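Long-range contacts in 2-C-methyl-D-erythritol 4-phosphate cytidylyltransferase (Thermus thermophilus HB8, PDB 2PX7), which probably catalyses the transfer of a cytidylyl group from CTP to 2-C-methyl-D-erythritol 4-phosphate, releasing diphosphate, in isoprenoid precursor synthesis: residues M24-L29 with L106-V111; E56-A61 with H112-P117; V124-E129 with A207-E212; T169-F174 with D194-V199. All coordinates share one frame; numbering follows the deposited sequence.

Contact 1 of 4, residues M24-L29 with L106-V111; sequences MEVSVL and LPLVLV
Leu106 and Val26 meet obliquely where the two segments come together, CD1 of Leu106 standing 4.1 Å from CG1 of Val26. The same methyl presses closer on the backbone, 3.4 Å from the carbonyl carbon of Val26, and it is put there by a side chain whose CG lies opposite the leucine's own carbonyl carbon (chi1 -59°). CG2 of Val26 turns instead to Leu108 and meets its CD2. From Ser27 on, the residues pair as parallel strands, Ser27 beside Val109, Val28 beside Leu110 and Leu29 beside Val111. Ser27, Leu29, Val109 and Val111 share one face, where the side chains of Leu29 and Val109 cross at a slant, CD1 4.1 Å from CG1; helices 93-103 and 175-188 close over this side. Val28 and Leu110 occupy the other face, CG2 of the valine 4.4 Å from CB of the leucine. Ser27 OG is held by Glu67 on the neighbouring strand. The backbone ladder starts with a weak bond from Ser27 N to Leu108 O, tightens at Leu110 N to Ser27 O (2.9 Å), and is almost straight, at 174°, from Leu29 N to Leu110 O (2.7 Å). The short strand segments run at 29° to each other, the usual twist of a parallel sheet. This buried pairing joins the last two of the four parallel strands (order 3-2-1-4) of the Rossmann-like nucleotidyltransferase fold, next to antiparallel strand 165-174.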
loop_
_atom_site.group_PDB
_atom_site.type_symbol
_atom_site.label_atom_id
_atom_site.label_comp_id
_atom_site.label_asym_id
_atom_site.label_seq_id
_atom_site.Cartn_x
_atom_site.Cartn_y
_atom_site.Cartn_z
ATOM N N MET A 24 2.619 24.872 -20.670
ATOM C CA MET A 24 1.287 24.173 -20.733
ATOM C C MET A 24 0.723 23.764 -19.358
ATOM O O MET A 24 -0.496 23.628 -19.211
ATOM C CB MET A 24 1.337 22.952 -21.656
ATOM C CG MET A 24 -0.048 22.474 -22.100
ATOM S SD MET A 24 -0.295 20.680 -22.052
ATOM C CE MET A 24 -0.440 20.385 -20.282
ATOM N N GLU A 25 1.599 23.528 -18.378
ATOM C CA GLU A 25 1.196 23.529 -16.961
ATOM C C GLU A 25 1.813 24.713 -16.191
ATOM O O GLU A 25 1.452 25.850 -16.500
ATOM C CB GLU A 25 1.442 22.175 -16.286
ATOM C CG GLU A 25 0.354 21.133 -16.540
ATOM C CD GLU A 25 0.578 19.847 -15.758
ATOM O OE1 GLU A 25 1.742 19.446 -15.552
ATOM O OE2 GLU A 25 -0.406 19.217 -15.357
ATOM N N VAL A 26 2.690 24.457 -15.193
ATOM C CA VAL A 26 3.277 25.496 -14.225
ATOM C C VAL A 26 4.572 25.104 -13.348
ATOM O O VAL A 26 5.546 24.669 -13.928
ATOM C CB VAL A 26 2.183 26.350 -13.469
ATOM C CG1 VAL A 26 1.850 27.604 -14.256
ATOM C CG2 VAL A 26 0.898 25.587 -13.232
ATOM N N SER A 27 4.630 25.253 -12.017
ATOM C CA SER A 27 5.950 25.051 -11.283
ATOM C C SER A 27 6.251 23.755 -10.412
ATOM O O SER A 27 5.714 23.585 -9.327
ATOM C CB SER A 27 6.256 26.311 -10.471
ATOM O OG SER A 27 7.641 26.544 -10.318
ATOM N N VAL A 28 7.148 22.876 -10.863
ATOM C CA VAL A 28 7.330 21.551 -10.234
ATOM C C VAL A 28 8.622 21.441 -9.404
ATOM O O VAL A 28 9.717 21.680 -9.921
ATOM C CB VAL A 28 7.290 20.397 -11.298
ATOM C CG1 VAL A 28 7.573 19.068 -10.661
ATOM C CG2 VAL A 28 5.945 20.358 -12.038
ATOM N N LEU A 29 8.495 21.072 -8.126
ATOM C CA LEU A 29 9.671 20.938 -7.248
ATOM C C LEU A 29 9.931 19.487 -6.921
ATOM O O LEU A 29 9.047 18.808 -6.404
ATOM C CB LEU A 29 9.517 21.758 -5.952
ATOM C CG LEU A 29 8.870 23.147 -6.072
ATOM C CD1 LEU A 29 8.815 23.845 -4.697
ATOM C CD2 LEU A 29 9.640 24.002 -7.077
ATOM N N LEU A 106 6.590 30.500 -10.697
ATOM C CA LEU A 106 5.156 30.483 -10.981
ATOM C C LEU A 106 4.315 30.402 -9.685
ATOM O O LEU A 106 4.787 29.873 -8.679
ATOM C CB LEU A 106 4.851 29.343 -11.965
ATOM C CG LEU A 106 5.639 29.501 -13.284
ATOM C CD1 LEU A 106 5.869 28.176 -13.969
ATOM C CD2 LEU A 106 4.957 30.497 -14.240
ATOM N N PRO A 107 3.090 30.968 -9.694
ATOM C CA PRO A 107 2.265 31.067 -8.481
ATOM C C PRO A 107 1.607 29.772 -8.001
ATOM O O PRO A 107 0.882 29.782 -6.989
ATOM C CB PRO A 107 1.191 32.084 -8.872
ATOM C CG PRO A 107 1.037 31.916 -10.342
ATOM C CD PRO A 107 2.430 31.607 -10.855
ATOM N N LEU A 108 1.862 28.678 -8.722
ATOM C CA LEU A 108 1.365 27.361 -8.340
ATOM C C LEU A 108 2.516 26.362 -8.346
ATOM O O LEU A 108 3.352 26.389 -9.246
ATOM C CB LEU A 108 0.249 26.925 -9.297
ATOM C CG LEU A 108 -0.766 25.962 -8.690
ATOM C CD1 LEU A 108 -1.818 26.692 -7.900
ATOM C CD2 LEU A 108 -1.416 25.148 -9.789
ATOM N N VAL A 109 2.584 25.504 -7.325
ATOM C CA VAL A 109 3.658 24.510 -7.244
ATOM C C VAL A 109 3.134 23.099 -7.079
ATOM O O VAL A 109 2.150 22.885 -6.401
ATOM C CB VAL A 109 4.687 24.759 -6.084
ATOM C CG1 VAL A 109 5.660 25.800 -6.461
ATOM C CG2 VAL A 109 3.987 25.095 -4.730
ATOM N N LEU A 110 3.839 22.144 -7.679
ATOM C CA LEU A 110 3.661 20.729 -7.367
ATOM C C LEU A 110 4.957 20.218 -6.767
ATOM O O LEU A 110 6.043 20.489 -7.290
ATOM C CB LEU A 110 3.294 19.927 -8.613
ATOM C CG LEU A 110 1.931 20.220 -9.266
ATOM C CD1 LEU A 110 1.850 19.563 -10.636
ATOM C CD2 LEU A 110 0.740 19.755 -8.385
ATOM N N VAL A 111 4.851 19.527 -5.641
ATOM C CA VAL A 111 6.023 18.971 -4.989
ATOM C C VAL A 111 5.919 17.442 -5.040
ATOM O O VAL A 111 4.915 16.869 -4.602
ATOM C CB VAL A 111 6.126 19.421 -3.515
ATOM C CG1 VAL A 111 7.508 19.057 -2.945
ATOM C CG2 VAL A 111 5.842 20.927 -3.389
#

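Contact 2 of 4, residues E56-A61 with H112-P117; sequences EWTLAA and HDVARP
His112 presents the CD2 side of its ring edge to Thr58, whose CG2 lies near the ring plane at 3.9 Å. The same imidazole is tied into its own loop, NE2 giving Arg116 O a hydrogen bond that lies in the ring plane (2.8 Å) and helps fix the ring's rotation. Asp113 starts a type I beta turn that ends at Arg116, and its OD1 pairs with Arg93 on helix 93-103. At Val114 the contact is methyl against methyl: CG2, anti to the backbone N, meets CG2 of Thr58 at 3.6 Å, the two side chains crossing at about a right angle. Arg116 NH2 forms a salt bridge with Asp145 of the second subunit. Pro117, just after the turn, packs against the helix, its CB 3.4 Å from CB of Trp57 and also touching CG of the indole obliquely. A water links the backbones beside this pair, donating to Trp57 O (2.7 Å) and Pro117 O (3.1 Å), while Trp57 NE1 hydrogen-bonds Val49 O. The Asp113 and Lys217 side chains lie about 4 Å apart; that lysine is a predicted active-site residue, consistent with a Rossmann-like site at the C-terminal ends of the parallel strands.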
loop_
_atom_site.group_PDB
_atom_site.type_symbol
_atom_site.label_atom_id
_atom_site.label_comp_id
_atom_site.label_asym_id
_atom_site.label_seq_id
_atom_site.Cartn_x
_atom_site.Cartn_y
_atom_site.Cartn_z
ATOM N N GLU A 56 14.622 10.433 -14.383
ATOM C CA GLU A 56 14.102 10.410 -15.750
ATOM C C GLU A 56 12.621 10.073 -15.767
ATOM O O GLU A 56 11.853 10.692 -16.500
ATOM C CB GLU A 56 14.919 9.449 -16.625
ATOM C CG GLU A 56 16.341 9.967 -16.922
ATOM C CD GLU A 56 17.253 8.949 -17.599
ATOM O OE1 GLU A 56 16.938 7.736 -17.613
ATOM O OE2 GLU A 56 18.315 9.378 -18.117
ATOM N N TRP A 57 12.217 9.118 -14.928
ATOM C CA TRP A 57 10.789 8.825 -14.748
ATOM C C TRP A 57 9.981 10.046 -14.305
ATOM O O TRP A 57 8.974 10.348 -14.929
ATOM C CB TRP A 57 10.555 7.649 -13.785
ATOM C CG TRP A 57 10.878 6.295 -14.347
ATOM C CD1 TRP A 57 11.926 5.488 -13.984
ATOM C CD2 TRP A 57 10.144 5.568 -15.349
ATOM N NE1 TRP A 57 11.897 4.322 -14.704
ATOM C CE2 TRP A 57 10.813 4.336 -15.543
ATOM C CE3 TRP A 57 8.988 5.836 -16.096
ATOM C CZ2 TRP A 57 10.369 3.367 -16.464
ATOM C CZ3 TRP A 57 8.549 4.876 -17.029
ATOM C CH2 TRP A 57 9.238 3.650 -17.191
ATOM N N THR A 58 10.400 10.769 -13.254
ATOM C CA THR A 58 9.575 11.926 -12.833
ATOM C C THR A 58 9.599 13.045 -13.859
ATOM O O THR A 58 8.586 13.684 -14.072
ATOM C CB THR A 58 9.802 12.497 -11.364
ATOM O OG1 THR A 58 10.771 13.555 -11.367
ATOM C CG2 THR A 58 10.158 11.446 -10.376
ATOM N N LEU A 59 10.740 13.269 -14.506
ATOM C CA LEU A 59 10.827 14.309 -15.541
ATOM C C LEU A 59 9.893 14.070 -16.723
ATOM O O LEU A 59 9.353 15.025 -17.287
ATOM C CB LEU A 59 12.272 14.533 -16.009
ATOM C CG LEU A 59 13.210 15.146 -14.953
ATOM C CD1 LEU A 59 14.563 15.477 -15.540
ATOM C CD2 LEU A 59 12.599 16.383 -14.299
ATOM N N ALA A 60 9.696 12.797 -17.081
ATOM C CA ALA A 60 8.695 12.408 -18.076
ATOM C C ALA A 60 7.262 12.665 -17.601
ATOM O O ALA A 60 6.438 13.168 -18.361
ATOM C CB ALA A 60 8.886 10.930 -18.481
ATOM N N ALA A 61 6.968 12.335 -16.339
ATOM C CA ALA A 61 5.636 12.568 -15.755
ATOM C C ALA A 61 5.228 14.047 -15.709
ATOM O O ALA A 61 4.032 14.377 -15.786
ATOM C CB ALA A 61 5.544 11.952 -14.366
ATOM N N HIS A 112 6.952 16.795 -5.567
ATOM C CA HIS A 112 6.874 15.373 -5.836
ATOM C C HIS A 112 8.091 14.586 -5.363
ATOM O O HIS A 112 9.216 15.023 -5.535
ATOM C CB HIS A 112 6.612 15.120 -7.330
ATOM C CG HIS A 112 6.400 13.676 -7.658
ATOM N ND1 HIS A 112 5.304 12.966 -7.214
ATOM C CD2 HIS A 112 7.156 12.800 -8.364
ATOM C CE1 HIS A 112 5.387 11.719 -7.644
ATOM N NE2 HIS A 112 6.504 11.591 -8.341
ATOM N N ASP A 113 7.829 13.433 -4.740
ATOM C CA ASP A 113 8.851 12.484 -4.333
ATOM C C ASP A 113 9.369 11.760 -5.543
ATOM O O ASP A 113 8.585 11.133 -6.236
ATOM C CB ASP A 113 8.250 11.397 -3.452
ATOM C CG ASP A 113 7.852 11.887 -2.113
ATOM O OD1 ASP A 113 8.190 13.047 -1.748
ATOM O OD2 ASP A 113 7.174 11.094 -1.404
ATOM N N VAL A 114 10.681 11.807 -5.770
ATOM C CA VAL A 114 11.314 11.132 -6.910
ATOM C C VAL A 114 11.230 9.590 -6.804
ATOM O O VAL A 114 11.382 8.886 -7.803
ATOM C CB VAL A 114 12.803 11.631 -7.110
ATOM C CG1 VAL A 114 13.758 10.941 -6.138
ATOM C CG2 VAL A 114 13.265 11.437 -8.549
ATOM N N ALA A 115 10.991 9.077 -5.594
ATOM C CA ALA A 115 10.780 7.639 -5.386
ATOM C C ALA A 115 9.389 7.143 -5.804
ATOM O O ALA A 115 9.103 5.959 -5.654
ATOM C CB ALA A 115 11.076 7.237 -3.923
ATOM N N ARG A 116 8.542 8.040 -6.328
ATOM C CA ARG A 116 7.236 7.675 -6.916
ATOM C C ARG A 116 7.263 7.893 -8.441
ATOM O O ARG A 116 6.743 8.879 -8.924
ATOM C CB ARG A 116 6.081 8.475 -6.258
ATOM C CG ARG A 116 5.956 8.295 -4.729
ATOM C CD ARG A 116 4.944 9.287 -4.024
ATOM N NE ARG A 116 4.389 8.651 -2.829
ATOM C CZ ARG A 116 4.717 8.942 -1.581
ATOM N NH1 ARG A 116 5.587 9.924 -1.328
ATOM N NH2 ARG A 116 4.184 8.258 -0.571
ATOM N N PRO A 117 7.901 6.982 -9.206
ATOM C CA PRO A 117 8.051 7.194 -10.661
ATOM C C PRO A 117 6.790 7.046 -11.519
ATOM O O PRO A 117 6.693 7.684 -12.573
ATOM C CB PRO A 117 9.089 6.147 -11.058
ATOM C CG PRO A 117 8.920 5.043 -10.042
ATOM C CD PRO A 117 8.554 5.728 -8.761
HETATM O O HOH W 1 6.969 8.696 -15.496
#

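Contact 3 of 4, residues V124-E129 with A207-E212; sequences VARVLE and ALVEGE
Arg126 reaches from the helix to Glu210 and Glu212, and its charged end carries most of the contact. Both terminal nitrogens grip a single carboxylate oxygen end-on: Glu212 OE2 lies 3.3 Å from Arg126 NH1 and 3.2 Å from Arg126 NH2, with the carboxylate plane turned 63° from the guanidinium. The second oxygen of Glu212 is held by Ser120 OG, so the group is fixed from two directions. Glu210 adds a longer ionic partner over one guanidinium face; its OE2 is 3.9 Å from Arg126 NE, with no N-H aimed at it. Together the three charged residues form a salt-bridge network.

A hydrogen bond to the backbone joins in, Arg126 NH1 to Glu210 O at 2.8 Å, close to the guanidinium plane but approaching the oxygen from above the carbonyl plane. The bend at chi3 (-46°) turns the arginine's end toward these acceptors. Without the guanidinium, as with an alanine here, Glu212 OE2 and the Glu210 carbonyl would probably lose this donor, and the two glutamates the positive charge that faces them.

In the Rossmann-like sheet, strand 207-210 is an outermost strand within the chain, and segment 124-129 of helix 121-134 packs against it, nearly antiparallel (161° between the short segments).

Aliphatic contacts line the stem of the arginine. CG of Arg126 rests 4.0 Å from CB of Val209, and its CD packs 3.5 Å from CG of Glu210. Deeper in, CG2 of Val127 meets CG2 of Val209 at 4.1 Å, the side chains about perpendicular, beside Pro139 on the adjoining strand.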
loop_
_atom_site.group_PDB
_atom_site.type_symbol
_atom_site.label_atom_id
_atom_site.label_comp_id
_atom_site.label_asym_id
_atom_site.label_seq_id
_atom_site.Cartn_x
_atom_site.Cartn_y
_atom_site.Cartn_z
ATOM N N VAL A 124 -1.571 13.870 -11.848
ATOM C CA VAL A 124 -1.039 15.227 -11.911
ATOM C C VAL A 124 -2.148 16.260 -12.139
ATOM O O VAL A 124 -2.279 17.197 -11.346
ATOM C CB VAL A 124 0.084 15.380 -12.982
ATOM C CG1 VAL A 124 0.709 16.788 -12.925
ATOM C CG2 VAL A 124 1.175 14.334 -12.776
ATOM N N ALA A 125 -2.961 16.074 -13.186
ATOM C CA ALA A 125 -4.020 17.035 -13.526
ATOM C C ALA A 125 -5.009 17.174 -12.396
ATOM O O ALA A 125 -5.470 18.277 -12.110
ATOM C CB ALA A 125 -4.764 16.627 -14.839
ATOM N N ARG A 126 -5.344 16.049 -11.764
ATOM C CA ARG A 126 -6.271 16.028 -10.639
ATOM C C ARG A 126 -5.707 16.813 -9.432
ATOM O O ARG A 126 -6.416 17.581 -8.798
ATOM C CB ARG A 126 -6.598 14.569 -10.273
ATOM C CG ARG A 126 -7.610 14.338 -9.129
ATOM C CD ARG A 126 -7.681 12.824 -8.764
ATOM N NE ARG A 126 -7.767 12.038 -9.983
ATOM C CZ ARG A 126 -7.163 10.874 -10.225
ATOM N NH1 ARG A 126 -6.406 10.263 -9.326
ATOM N NH2 ARG A 126 -7.335 10.311 -11.410
ATOM N N VAL A 127 -4.422 16.632 -9.137
ATOM C CA VAL A 127 -3.792 17.360 -8.036
ATOM C C VAL A 127 -3.749 18.847 -8.380
ATOM O O VAL A 127 -4.198 19.682 -7.590
ATOM C CB VAL A 127 -2.377 16.818 -7.703
ATOM C CG1 VAL A 127 -1.687 17.736 -6.659
ATOM C CG2 VAL A 127 -2.473 15.390 -7.196
ATOM N N LEU A 128 -3.243 19.160 -9.570
ATOM C CA LEU A 128 -3.153 20.541 -10.041
ATOM C C LEU A 128 -4.505 21.264 -10.059
ATOM O O LEU A 128 -4.632 22.377 -9.534
ATOM C CB LEU A 128 -2.498 20.592 -11.428
ATOM C CG LEU A 128 -2.194 21.980 -12.007
ATOM C CD1 LEU A 128 -0.962 22.560 -11.380
ATOM C CD2 LEU A 128 -2.003 21.914 -13.513
ATOM N N GLU A 129 -5.500 20.632 -10.682
ATOM C CA GLU A 129 -6.864 21.160 -10.750
ATOM C C GLU A 129 -7.395 21.559 -9.375
ATOM O O GLU A 129 -7.911 22.667 -9.213
ATOM C CB GLU A 129 -7.805 20.126 -11.393
ATOM C CG GLU A 129 -9.127 20.699 -11.920
ATOM C CD GLU A 129 -10.197 20.827 -10.857
ATOM O OE1 GLU A 129 -10.267 19.960 -9.946
ATOM O OE2 GLU A 129 -10.986 21.799 -10.937
ATOM N N ALA A 207 -7.087 20.248 1.086
ATOM C CA ALA A 207 -8.031 19.367 0.420
ATOM C C ALA A 207 -7.378 18.058 -0.001
ATOM O O ALA A 207 -6.167 17.989 -0.225
ATOM C CB ALA A 207 -8.657 20.068 -0.790
ATOM N N LEU A 208 -8.200 17.023 -0.097
ATOM C CA LEU A 208 -7.765 15.694 -0.461
ATOM C C LEU A 208 -8.356 15.299 -1.807
ATOM O O LEU A 208 -9.506 15.606 -2.083
ATOM C CB LEU A 208 -8.186 14.684 0.612
ATOM C CG LEU A 208 -7.765 14.929 2.071
ATOM C CD1 LEU A 208 -8.221 13.774 2.961
ATOM C CD2 LEU A 208 -6.246 15.135 2.187
ATOM N N VAL A 209 -7.559 14.629 -2.639
ATOM C CA VAL A 209 -8.051 14.036 -3.893
ATOM C C VAL A 209 -7.650 12.568 -3.944
ATOM O O VAL A 209 -6.798 12.140 -3.176
ATOM C CB VAL A 209 -7.551 14.763 -5.182
ATOM C CG1 VAL A 209 -7.965 16.240 -5.182
ATOM C CG2 VAL A 209 -6.046 14.587 -5.406
ATOM N N GLU A 210 -8.266 11.809 -4.842
ATOM C CA GLU A 210 -7.950 10.385 -4.991
ATOM C C GLU A 210 -6.541 10.199 -5.546
ATOM O O GLU A 210 -6.193 10.746 -6.578
ATOM C CB GLU A 210 -8.999 9.646 -5.855
ATOM C CG GLU A 210 -9.640 10.520 -6.913
ATOM C CD GLU A 210 -10.491 9.785 -7.967
ATOM O OE1 GLU A 210 -10.483 8.516 -8.002
ATOM O OE2 GLU A 210 -11.167 10.514 -8.760
ATOM N N GLY A 211 -5.719 9.450 -4.829
ATOM C CA GLY A 211 -4.413 9.088 -5.338
ATOM C C GLY A 211 -4.523 7.924 -6.314
ATOM O O GLY A 211 -5.568 7.717 -6.935
ATOM N N GLU A 212 -3.447 7.163 -6.445
ATOM C CA GLU A 212 -3.388 6.049 -7.384
ATOM C C GLU A 212 -2.403 5.001 -6.925
ATOM O O GLU A 212 -1.319 5.332 -6.429
ATOM C CB GLU A 212 -3.036 6.551 -8.784
ATOM C CG GLU A 212 -4.281 6.966 -9.548
ATOM C CD GLU A 212 -3.995 7.606 -10.876
ATOM O OE1 GLU A 212 -2.845 7.519 -11.344
ATOM O OE2 GLU A 212 -4.942 8.206 -11.443
#

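Contact 4 of 4, residues T169-F174 with D194-V199; sequences TPQGFF and DDAQLV
Gln171 stretches from the sheet to the start of an N-capped helix and bonds it with both ends of its amide. Strand 165-174 belongs to the central sheet of the Rossmann-like fold, and helix 195-201 lies over it. With CG opposite its carbonyl carbon (chi1 -49°) and the chain extended beyond, Gln171 places OE1 3.1 Å from Ala196 N, in the carbonyl plane, where it accepts from the first turn. Its NE2 donates almost straight to Asp194 OD2, also 3.1 Å away, meeting the oxygen from above the carboxylate plane. Tyr155 of the second subunit bonds the same oxygen. Asp194 is the N-cap, its OD1 accepting from Gln197 N (3.0 Å). Replacing Asp194 by an alanine is likely to leave Gln197 N without its capping oxygen and Gln171 NE2 without this acceptor. Farther along the strand, Phe173 spans the helix start with its ring obliquely placed, CE2 3.7 Å from CB of Asp195 and CE1 3.7 Å from CG2 of Val199. Asp195 OD1 hydrogen-bonds His182 NE2. On the cap, Gln197 NE2 comes to Asp194 OD1 at 2.7 Å, from the face of the carboxylate opposite that used by Gln197 N.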
loop_
_atom_site.group_PDB
_atom_site.type_symbol
_atom_site.label_atom_id
_atom_site.label_comp_id
_atom_site.label_asym_id
_atom_site.label_seq_id
_atom_site.Cartn_x
_atom_site.Cartn_y
_atom_site.Cartn_z
ATOM N N THR A 169 2.112 11.759 -3.308
ATOM C CA THR A 169 2.490 13.001 -3.971
ATOM C C THR A 169 2.168 12.792 -5.467
ATOM O O THR A 169 1.939 11.667 -5.877
ATOM C CB THR A 169 4.017 13.378 -3.762
ATOM O OG1 THR A 169 4.853 12.506 -4.539
ATOM C CG2 THR A 169 4.429 13.308 -2.281
ATOM N N PRO A 170 2.149 13.860 -6.289
ATOM C CA PRO A 170 2.502 15.258 -5.992
ATOM C C PRO A 170 1.500 15.949 -5.069
ATOM O O PRO A 170 0.294 15.652 -5.114
ATOM C CB PRO A 170 2.505 15.926 -7.376
ATOM C CG PRO A 170 1.564 15.100 -8.208
ATOM C CD PRO A 170 1.730 13.678 -7.696
ATOM N N GLN A 171 2.007 16.861 -4.231
ATOM C CA GLN A 171 1.155 17.760 -3.451
ATOM C C GLN A 171 1.185 19.161 -4.067
ATOM O O GLN A 171 2.260 19.667 -4.413
ATOM C CB GLN A 171 1.594 17.769 -1.980
ATOM C CG GLN A 171 1.777 16.348 -1.396
ATOM C CD GLN A 171 1.880 16.308 0.095
ATOM O OE1 GLN A 171 2.096 17.337 0.768
ATOM N NE2 GLN A 171 1.677 15.113 0.652
ATOM N N GLY A 172 0.013 19.784 -4.208
ATOM C CA GLY A 172 -0.130 21.028 -4.964
ATOM C C GLY A 172 -0.499 22.184 -4.058
ATOM O O GLY A 172 -1.294 22.030 -3.156
ATOM N N PHE A 173 0.093 23.350 -4.293
ATOM C CA PHE A 173 -0.142 24.505 -3.419
ATOM C C PHE A 173 -0.047 25.779 -4.228
ATOM O O PHE A 173 0.664 25.807 -5.243
ATOM C CB PHE A 173 0.911 24.554 -2.286
ATOM C CG PHE A 173 0.979 23.293 -1.453
ATOM C CD1 PHE A 173 0.085 23.084 -0.410
ATOM C CD2 PHE A 173 1.938 22.332 -1.709
ATOM C CE1 PHE A 173 0.125 21.900 0.360
ATOM C CE2 PHE A 173 2.000 21.152 -0.959
ATOM C CZ PHE A 173 1.074 20.934 0.076
ATOM N N PHE A 174 -0.740 26.830 -3.784
ATOM C CA PHE A 174 -0.320 28.188 -4.162
ATOM C C PHE A 174 1.120 28.355 -3.655
ATOM O O PHE A 174 1.416 28.068 -2.494
ATOM C CB PHE A 174 -1.220 29.268 -3.538
ATOM C CG PHE A 174 -2.680 29.188 -3.959
ATOM C CD1 PHE A 174 -3.046 28.687 -5.220
ATOM C CD2 PHE A 174 -3.685 29.652 -3.113
ATOM C CE1 PHE A 174 -4.387 28.639 -5.605
ATOM C CE2 PHE A 174 -5.041 29.587 -3.487
ATOM C CZ PHE A 174 -5.381 29.093 -4.733
ATOM N N ASP A 194 5.846 15.869 5.245
ATOM C CA ASP A 194 5.409 16.436 3.976
ATOM C C ASP A 194 5.080 17.912 4.095
ATOM O O ASP A 194 5.110 18.481 5.193
ATOM C CB ASP A 194 4.270 15.608 3.322
ATOM C CG ASP A 194 2.946 15.696 4.067
ATOM O OD1 ASP A 194 2.845 16.491 5.010
ATOM O OD2 ASP A 194 1.984 14.954 3.709
ATOM N N ASP A 195 4.794 18.524 2.952
ATOM C CA ASP A 195 4.468 19.934 2.892
ATOM C C ASP A 195 3.058 20.208 3.384
ATOM O O ASP A 195 2.810 21.246 3.967
ATOM C CB ASP A 195 4.656 20.459 1.462
ATOM C CG ASP A 195 6.127 20.580 1.086
ATOM O OD1 ASP A 195 6.846 21.441 1.672
ATOM O OD2 ASP A 195 6.564 19.790 0.223
ATOM N N ALA A 196 2.125 19.272 3.163
ATOM C CA ALA A 196 0.751 19.461 3.664
ATOM C C ALA A 196 0.727 19.729 5.163
ATOM O O ALA A 196 -0.051 20.539 5.634
ATOM C CB ALA A 196 -0.099 18.246 3.342
ATOM N N GLN A 197 1.573 19.043 5.923
ATOM C CA GLN A 197 1.607 19.269 7.379
ATOM C C GLN A 197 2.071 20.651 7.792
ATOM O O GLN A 197 1.639 21.161 8.824
ATOM C CB GLN A 197 2.457 18.210 8.058
ATOM C CG GLN A 197 1.761 16.852 8.112
ATOM C CD GLN A 197 2.749 15.763 8.392
ATOM O OE1 GLN A 197 3.045 15.455 9.553
ATOM N NE2 GLN A 197 3.330 15.215 7.329
ATOM N N LEU A 198 2.957 21.257 6.996
ATOM C CA LEU A 198 3.431 22.635 7.259
ATOM C C LEU A 198 2.320 23.646 6.988
ATOM O O LEU A 198 2.175 24.630 7.698
ATOM C CB LEU A 198 4.628 22.961 6.364
ATOM C CG LEU A 198 5.869 22.058 6.438
ATOM C CD1 LEU A 198 6.989 22.679 5.629
ATOM C CD2 LEU A 198 6.311 21.781 7.880
ATOM N N VAL A 199 1.546 23.397 5.934
ATOM C CA VAL A 199 0.445 24.270 5.561
ATOM C C VAL A 199 -0.686 24.192 6.619
ATOM O O VAL A 199 -1.266 25.206 7.003
ATOM C CB VAL A 199 -0.074 23.931 4.106
ATOM C CG1 VAL A 199 -1.370 24.694 3.778
ATOM C CG2 VAL A 199 0.999 24.255 3.062
#

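Contacts 1, 3 and 4 all reach the seven-stranded mixed sheet, their centres 12 to 14 Å apart. Strand 108-111 lies at its middle, paired with 27-31 in contact 1 and bordered by 165-174 of contact 4; Val111 N to Gln171 O is a probable hydrogen bond. Helix 121-134 of contact 3 packs against the same central strand. Contact 2 continues from it: its loop follows Val111 directly, and contacts 1 and 2 interleave along the chain. Contacts 3 and 4 come later, 4 nested within 3. Both touch the second subunit, as does contact 2 through Arg116. The core pairing is thereby connected to the loop near the predicted active-site lysines and to the dimer interface.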